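Local structure of tube-forming protein in Mycobacterial Envelpe, TiME (Mycolicibacterium smegmatis, 7CU9) at residues 45-49 with 105-110; 7-13 with 84-88. The protein probably forms a tube across the mycobacterial outer envelope that serves in protein secretion, this chain being its soluble domain. All coordinates share one frame; numbering follows the deposited sequence.

Contact 1: residues 45-49 with 105-110; sequences VCNNW and RTVGCA
A disulfide bridge, Cys-46 to Cys-109, ties the end of a short 3-10 segment, just ahead of the weakly bonded helix 47-50, to the loop between helix 92-103 and strand 113-118 in this PknH-like extracellular domain. SG of Cys-46 and SG of Cys-109 are 2.1 Å apart, with a torsion of 112° about the S-S bond. The loop makes a type II turn from Thr-106 to Cys-109, with Gly-108 at its third position, where phi is positive. SG of Cys-109 stands anti to its own backbone N (chi1 -176°), which carries it to Cys-46 and into an oblique sulfur-aromatic contact, 3.4 Å from Trp-49 CE3. That indole also receives Thr-106: CB sits over the five-membered ring, 3.8 Å from its centroid, a CH-pi contact. Thr-106 OG1 is hydrogen-bonded to Val-102 O, while Trp-140 stacks on Trp-49. On the flank nearer solvent the Arg-105 chain passes Asn-48, and both polar ends go on to Glu-56, the arginine by a salt bridge. A water accepts from Asn-48 N and can donate to Arg-105 O, one of several acceptors around it. No direct hydrogen bond joins the two segments; instead Val-45 O takes a CA-H...O contact from Thr-106 CA, 3.1 Å away.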
ATOM      1  N   VAL B  45      -1.896   4.971  29.595  1.00 16.26           N
ATOM      2  CA  VAL B  45      -3.000   5.610  28.819  1.00 16.46           C
ATOM      3  C   VAL B  45      -2.919   5.170  27.353  1.00 15.53           C
ATOM      4  O   VAL B  45      -3.910   5.360  26.641  1.00 16.02           O
ATOM      5  CB  VAL B  45      -3.025   7.145  28.933  1.00 17.65           C
ATOM      6  CG1 VAL B  45      -3.198   7.587  30.378  1.00 18.85           C
ATOM      7  CG2 VAL B  45      -1.814   7.797  28.281  1.00 17.60           C
ATOM      8  N   CYS B  46      -1.801   4.596  26.907  1.00 14.65           N
ATOM      9  CA  CYS B  46      -1.648   4.145  25.499  1.00 14.37           C
ATOM     10  C   CYS B  46      -1.948   2.650  25.354  1.00 13.52           C
ATOM     11  O   CYS B  46      -1.909   2.163  24.215  1.00 13.10           O
ATOM     12  CB  CYS B  46      -0.267   4.490  24.963  1.00 14.69           C
ATOM     13  SG  CYS B  46      -0.114   6.262  24.609  1.00 16.82           S
ATOM     14  N   ASN B  47      -2.289   1.953  26.440  1.00 12.85           N
ATOM     15  CA  ASN B  47      -2.519   0.486  26.395  1.00 12.69           C
ATOM     16  C   ASN B  47      -3.530   0.145  25.290  1.00 12.05           C
ATOM     17  O   ASN B  47      -3.227  -0.729  24.454  1.00 11.88           O
ATOM     18  CB  ASN B  47      -2.983  -0.072  27.739  1.00 12.90           C
ATOM     19  CG  ASN B  47      -2.887  -1.581  27.768  1.00 13.06           C
ATOM     20  OD1 ASN B  47      -1.823  -2.135  28.037  1.00 13.77           O
ATOM     21  ND2 ASN B  47      -3.984  -2.253  27.452  1.00 13.31           N
ATOM     22  N   ASN B  48      -4.686   0.804  25.268  1.00 11.70           N
ATOM     23  CA  ASN B  48      -5.810   0.384  24.391  1.00 11.47           C
ATOM     24  C   ASN B  48      -5.686   1.016  23.002  1.00 11.16           C
ATOM     25  O   ASN B  48      -6.592   0.810  22.190  1.00 10.79           O
ATOM     26  CB  ASN B  48      -7.157   0.625  25.064  1.00 11.50           C
ATOM     27  CG  ASN B  48      -7.332  -0.228  26.300  1.00 11.58           C
ATOM     28  OD1 ASN B  48      -6.496  -1.081  26.601  1.00 12.33           O
ATOM     29  ND2 ASN B  48      -8.415   0.004  27.020  1.00 11.60           N
ATOM     30  N   TRP B  49      -4.577   1.707  22.715  1.00 10.82           N
ATOM     31  CA  TRP B  49      -4.187   2.115  21.341  1.00 10.79           C
ATOM     32  C   TRP B  49      -3.029   1.246  20.833  1.00 10.59           C
ATOM     33  O   TRP B  49      -2.813   1.204  19.613  1.00 10.32           O
ATOM     34  CB  TRP B  49      -3.814   3.603  21.310  1.00 10.72           C
ATOM     35  CG  TRP B  49      -4.962   4.546  21.114  1.00 10.74           C
ATOM     36  CD1 TRP B  49      -6.302   4.286  21.212  1.00 10.81           C
ATOM     37  CD2 TRP B  49      -4.851   5.939  20.776  1.00 10.84           C
ATOM     38  NE1 TRP B  49      -7.028   5.420  20.957  1.00 10.98           N
ATOM     39  CE2 TRP B  49      -6.161   6.451  20.686  1.00 11.05           C
ATOM     40  CE3 TRP B  49      -3.767   6.791  20.529  1.00 11.10           C
ATOM     41  CZ2 TRP B  49      -6.411   7.784  20.357  1.00 11.19           C
ATOM     42  CZ3 TRP B  49      -4.017   8.105  20.201  1.00 11.18           C
ATOM     43  CH2 TRP B  49      -5.321   8.592  20.118  1.00 11.16           C
ATOM     44  N   ARG B 105     -10.199   5.269  27.970  1.00 14.47           N
ATOM     45  CA  ARG B 105      -8.971   4.892  28.719  1.00 14.13           C
ATOM     46  C   ARG B 105      -7.715   5.363  27.977  1.00 13.55           C
ATOM     47  O   ARG B 105      -6.611   5.184  28.531  1.00 14.10           O
ATOM     48  CB  ARG B 105      -8.957   3.385  28.974  1.00 14.01           C
ATOM     49  CG  ARG B 105     -10.180   2.898  29.733  1.00 14.52           C
ATOM     50  CD  ARG B 105     -10.043   1.446  30.125  1.00 14.80           C
ATOM     51  NE  ARG B 105     -11.171   1.029  30.936  1.00 15.54           N
ATOM     52  CZ  ARG B 105     -11.355  -0.203  31.393  1.00 15.82           C
ATOM     53  NH1 ARG B 105     -10.491  -1.160  31.104  1.00 16.48           N
ATOM     54  NH2 ARG B 105     -12.419  -0.472  32.131  1.00 16.32           N
ATOM     55  N   THR B 106      -7.873   5.950  26.788  1.00 13.34           N
ATOM     56  CA  THR B 106      -6.745   6.384  25.922  1.00 13.18           C
ATOM     57  C   THR B 106      -6.734   7.907  25.756  1.00 14.29           C
ATOM     58  O   THR B 106      -5.929   8.401  24.947  1.00 14.08           O
ATOM     59  CB  THR B 106      -6.789   5.670  24.568  1.00 12.70           C
ATOM     60  OG1 THR B 106      -8.084   5.877  24.007  1.00 12.58           O
ATOM     61  CG2 THR B 106      -6.490   4.192  24.690  1.00 12.58           C
ATOM     62  N   VAL B 107      -7.568   8.636  26.496  1.00 15.51           N
ATOM     63  CA  VAL B 107      -7.502  10.125  26.513  1.00 16.98           C
ATOM     64  C   VAL B 107      -6.137  10.493  27.101  1.00 17.21           C
ATOM     65  O   VAL B 107      -5.827  10.029  28.218  1.00 18.92           O
ATOM     66  CB  VAL B 107      -8.675  10.750  27.290  1.00 17.87           C
ATOM     67  CG1 VAL B 107      -8.562  12.267  27.365  1.00 18.49           C
ATOM     68  CG2 VAL B 107     -10.013  10.352  26.688  1.00 18.30           C
ATOM     69  N   GLY B 108      -5.327  11.226  26.336  1.00 17.05           N
ATOM     70  CA  GLY B 108      -3.957  11.604  26.725  1.00 16.38           C
ATOM     71  C   GLY B 108      -2.888  10.816  25.988  1.00 15.83           C
ATOM     72  O   GLY B 108      -1.708  11.186  26.104  1.00 16.19           O
ATOM     73  N   CYS B 109      -3.247   9.759  25.254  1.00 14.28           N
ATOM     74  CA  CYS B 109      -2.256   8.954  24.498  1.00 13.77           C
ATOM     75  C   CYS B 109      -1.755   9.753  23.288  1.00 13.41           C
ATOM     76  O   CYS B 109      -0.548   9.680  22.997  1.00 13.06           O
ATOM     77  CB  CYS B 109      -2.833   7.619  24.050  1.00 13.51           C
ATOM     78  SG  CYS B 109      -1.610   6.573  23.212  1.00 13.32           S
ATOM     79  N   ALA B 110      -2.637  10.484  22.600  1.00 13.45           N
ATOM     80  CA  ALA B 110      -2.264  11.286  21.410  1.00 13.52           C
ATOM     81  C   ALA B 110      -1.105  12.213  21.794  1.00 13.78           C
ATOM     82  O   ALA B 110      -1.220  12.923  22.815  1.00 14.22           O
ATOM     83  CB  ALA B 110      -3.442  12.064  20.889  1.00 13.65           C
TER
HETATM   84  O   HOH W   1      -5.574   2.455  27.495  1.00 14.55           O

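Contact 2: residues 7-13 with 84-88; sequences VVSYAVM and QAVGV
Gln-84 reaches from the sheet to the backbone of Met-13 and grips it with both ends of its amide. OE1 of Gln-84 accepts from Met-13 N at 2.8 Å, and NE2 of Gln-84 donates to Met-13 O at 2.9 Å. Each bond lies in the plane of its acceptor carbonyl, on a lone pair, so the pair of bonds fixes the rotation of the buried amide. The chain of Gln-84, extended beyond CG (chi2 170°), carries the amide from the strand to the loop, and Leu-180 and Met-184 of helix 174-185 pack against it. At the other end the methyl groups pack most closely: CG2 of Val-88 meets CG2 of Val-7 and CG1 of Val-8, both at 3.6 Å, the Val-7 and Val-88 side chains crossing at about a right angle. Between these ends the fit is looser. Ala-11 CB lies 4.1 Å from Val-86 CG2, and Val-12 CG2 is 4.3 Å from the same methyl. Val-8 and Val-12, both partly exposed, form the more open margin, set against buried Val-7, Val-88 and Gln-84; they also touch Ser-65 and Ala-69 of strand 63-72. Gln-84, Val-86 and Val-88 supply the face that is met. The arrangement is a short helical turn and the loop after it, laid over one face of the antiparallel sheet of this PknH-like domain.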
ATOM      1  N   VAL B   7     -21.949 -14.384  13.408  1.00 12.09           N
ATOM      2  CA  VAL B   7     -21.328 -13.550  12.334  1.00 12.58           C
ATOM      3  C   VAL B   7     -19.801 -13.555  12.479  1.00 13.25           C
ATOM      4  O   VAL B   7     -19.126 -13.283  11.476  1.00 13.49           O
ATOM      5  CB  VAL B   7     -21.875 -12.110  12.284  1.00 12.73           C
ATOM      6  CG1 VAL B   7     -23.376 -12.095  12.049  1.00 13.02           C
ATOM      7  CG2 VAL B   7     -21.493 -11.295  13.508  1.00 12.72           C
ATOM      8  N   VAL B   8     -19.255 -13.819  13.670  1.00 13.53           N
ATOM      9  CA  VAL B   8     -17.775 -13.763  13.865  1.00 15.14           C
ATOM     10  C   VAL B   8     -17.120 -14.860  13.013  1.00 15.92           C
ATOM     11  O   VAL B   8     -15.945 -14.691  12.658  1.00 18.30           O
ATOM     12  CB  VAL B   8     -17.351 -13.867  15.342  1.00 16.13           C
ATOM     13  CG1 VAL B   8     -17.838 -12.687  16.158  1.00 15.94           C
ATOM     14  CG2 VAL B   8     -17.777 -15.164  15.977  1.00 16.88           C
ATOM     15  N   SER B   9     -17.858 -15.923  12.675  1.00 17.17           N
ATOM     16  CA  SER B   9     -17.371 -17.053  11.836  1.00 17.79           C
ATOM     17  C   SER B   9     -17.062 -16.604  10.400  1.00 18.47           C
ATOM     18  O   SER B   9     -16.383 -17.372   9.688  1.00 19.32           O
ATOM     19  CB  SER B   9     -18.345 -18.206  11.833  1.00 18.21           C
ATOM     20  OG  SER B   9     -18.376 -18.857  13.099  1.00 19.33           O
ATOM     21  N   TYR B  10     -17.555 -15.443   9.950  0.50 17.93           N
ATOM     22  CA  TYR B  10     -17.288 -14.951   8.571  0.50 18.23           C
ATOM     23  C   TYR B  10     -17.098 -13.427   8.509  0.50 17.36           C
ATOM     24  O   TYR B  10     -17.048 -12.912   7.378  0.50 17.60           O
ATOM     25  CB  TYR B  10     -18.376 -15.442   7.611  0.50 19.06           C
ATOM     26  CG  TYR B  10     -19.798 -15.151   8.019  0.50 19.29           C
ATOM     27  CD1 TYR B  10     -20.515 -16.031   8.811  0.50 19.59           C
ATOM     28  CD2 TYR B  10     -20.443 -14.005   7.584  0.50 20.26           C
ATOM     29  CE1 TYR B  10     -21.825 -15.774   9.176  0.50 20.28           C
ATOM     30  CE2 TYR B  10     -21.754 -13.732   7.938  0.50 20.50           C
ATOM     31  CZ  TYR B  10     -22.450 -14.621   8.737  0.50 20.38           C
ATOM     32  OH  TYR B  10     -23.742 -14.357   9.090  0.50 21.08           O
ATOM     33  N   ALA B  11     -16.931 -12.736   9.644  1.00 16.42           N
ATOM     34  CA  ALA B  11     -16.656 -11.278   9.674  1.00 15.59           C
ATOM     35  C   ALA B  11     -15.148 -11.001   9.575  1.00 14.94           C
ATOM     36  O   ALA B  11     -14.775  -9.850   9.296  1.00 14.91           O
ATOM     37  CB  ALA B  11     -17.247 -10.656  10.915  1.00 15.53           C
ATOM     38  N   VAL B  12     -14.306 -12.006   9.805  1.00 14.00           N
ATOM     39  CA  VAL B  12     -12.821 -11.854   9.758  1.00 14.18           C
ATOM     40  C   VAL B  12     -12.356 -12.216   8.349  1.00 14.00           C
ATOM     41  O   VAL B  12     -12.539 -13.380   7.945  1.00 15.02           O
ATOM     42  CB  VAL B  12     -12.130 -12.714  10.831  1.00 14.09           C
ATOM     43  CG1 VAL B  12     -10.615 -12.587  10.762  1.00 14.60           C
ATOM     44  CG2 VAL B  12     -12.634 -12.386  12.225  1.00 14.52           C
ATOM     45  N   MET B  13     -11.797 -11.247   7.621  1.00 13.86           N
ATOM     46  CA  MET B  13     -11.359 -11.435   6.216  1.00 14.33           C
ATOM     47  C   MET B  13     -10.130 -12.337   6.201  1.00 14.30           C
ATOM     48  O   MET B  13      -9.179 -12.114   6.950  1.00 14.38           O
ATOM     49  CB  MET B  13     -11.031 -10.095   5.549  1.00 14.85           C
ATOM     50  CG  MET B  13     -12.221  -9.159   5.424  1.00 15.65           C
ATOM     51  SD  MET B  13     -13.588  -9.864   4.459  1.00 17.44           S
ATOM     52  CE  MET B  13     -14.682 -10.413   5.765  1.00 17.81           C
ATOM     53  N   GLN B  84      -7.295  -8.009  12.683  1.00  9.60           N
ATOM     54  CA  GLN B  84      -8.759  -7.828  12.796  1.00  9.47           C
ATOM     55  C   GLN B  84      -9.231  -8.428  14.116  1.00  9.32           C
ATOM     56  O   GLN B  84      -8.693  -9.474  14.522  1.00  9.41           O
ATOM     57  CB  GLN B  84      -9.464  -8.554  11.659  1.00  9.72           C
ATOM     58  CG  GLN B  84      -9.128  -8.017  10.285  1.00  9.97           C
ATOM     59  CD  GLN B  84      -9.673  -8.959   9.245  1.00 10.32           C
ATOM     60  OE1 GLN B  84     -10.876  -9.017   8.999  1.00 10.65           O
ATOM     61  NE2 GLN B  84      -8.787  -9.749   8.661  1.00 10.74           N
ATOM     62  N   ALA B  85     -10.218  -7.801  14.747  1.00  8.96           N
ATOM     63  CA  ALA B  85     -10.894  -8.346  15.942  1.00  8.90           C
ATOM     64  C   ALA B  85     -12.371  -7.989  15.849  1.00  8.73           C
ATOM     65  O   ALA B  85     -12.682  -6.831  15.543  1.00  9.20           O
ATOM     66  CB  ALA B  85     -10.271  -7.811  17.206  1.00  9.09           C
ATOM     67  N   VAL B  86     -13.242  -8.963  16.077  1.00  8.72           N
ATOM     68  CA  VAL B  86     -14.713  -8.757  16.030  1.00  8.88           C
ATOM     69  C   VAL B  86     -15.302  -9.375  17.289  1.00  8.82           C
ATOM     70  O   VAL B  86     -15.091 -10.575  17.523  1.00  9.00           O
ATOM     71  CB  VAL B  86     -15.348  -9.355  14.764  1.00  9.45           C
ATOM     72  CG1 VAL B  86     -16.847  -9.112  14.735  1.00  9.72           C
ATOM     73  CG2 VAL B  86     -14.693  -8.818  13.501  1.00  9.88           C
ATOM     74  N   GLY B  87     -16.029  -8.569  18.054  1.00  8.60           N
ATOM     75  CA  GLY B  87     -16.769  -9.016  19.242  1.00  8.84           C
ATOM     76  C   GLY B  87     -18.249  -8.775  19.066  1.00  8.83           C
ATOM     77  O   GLY B  87     -18.639  -7.639  18.746  1.00  8.91           O
ATOM     78  N   VAL B  88     -19.063  -9.806  19.278  1.00  8.87           N
ATOM     79  CA  VAL B  88     -20.544  -9.673  19.295  1.00  9.17           C
ATOM     80  C   VAL B  88     -20.984  -9.729  20.752  1.00  8.95           C
ATOM     81  O   VAL B  88     -20.625 -10.700  21.446  1.00  9.13           O
ATOM     82  CB  VAL B  88     -21.242 -10.756  18.459  1.00  9.44           C
ATOM     83  CG1 VAL B  88     -22.756 -10.612  18.524  1.00  9.56           C
ATOM     84  CG2 VAL B  88     -20.753 -10.753  17.022  1.00  9.55           C
TER

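Overall arrangement
Both contacts belong to the one PknH-like domain but lie on opposite sides of the chain's centre, their centres about 24 Å apart and their nearest atoms about 11 Å. Contact 2 is buried and lies over the sheet, joining the N-terminal segment to strand 77-89 through valine methyls and a side-chain amide paired with backbone. Contact 1 is only partly buried and contains no strand: a covalent bridge and an indole face join a short helix to a connecting loop, with Arg-105 at the margin salt-bridged to Glu-56 outside the contact. Their segments alternate along the chain, 7-13, 45-49, 84-88, 105-110, yet they share no secondary-structure element.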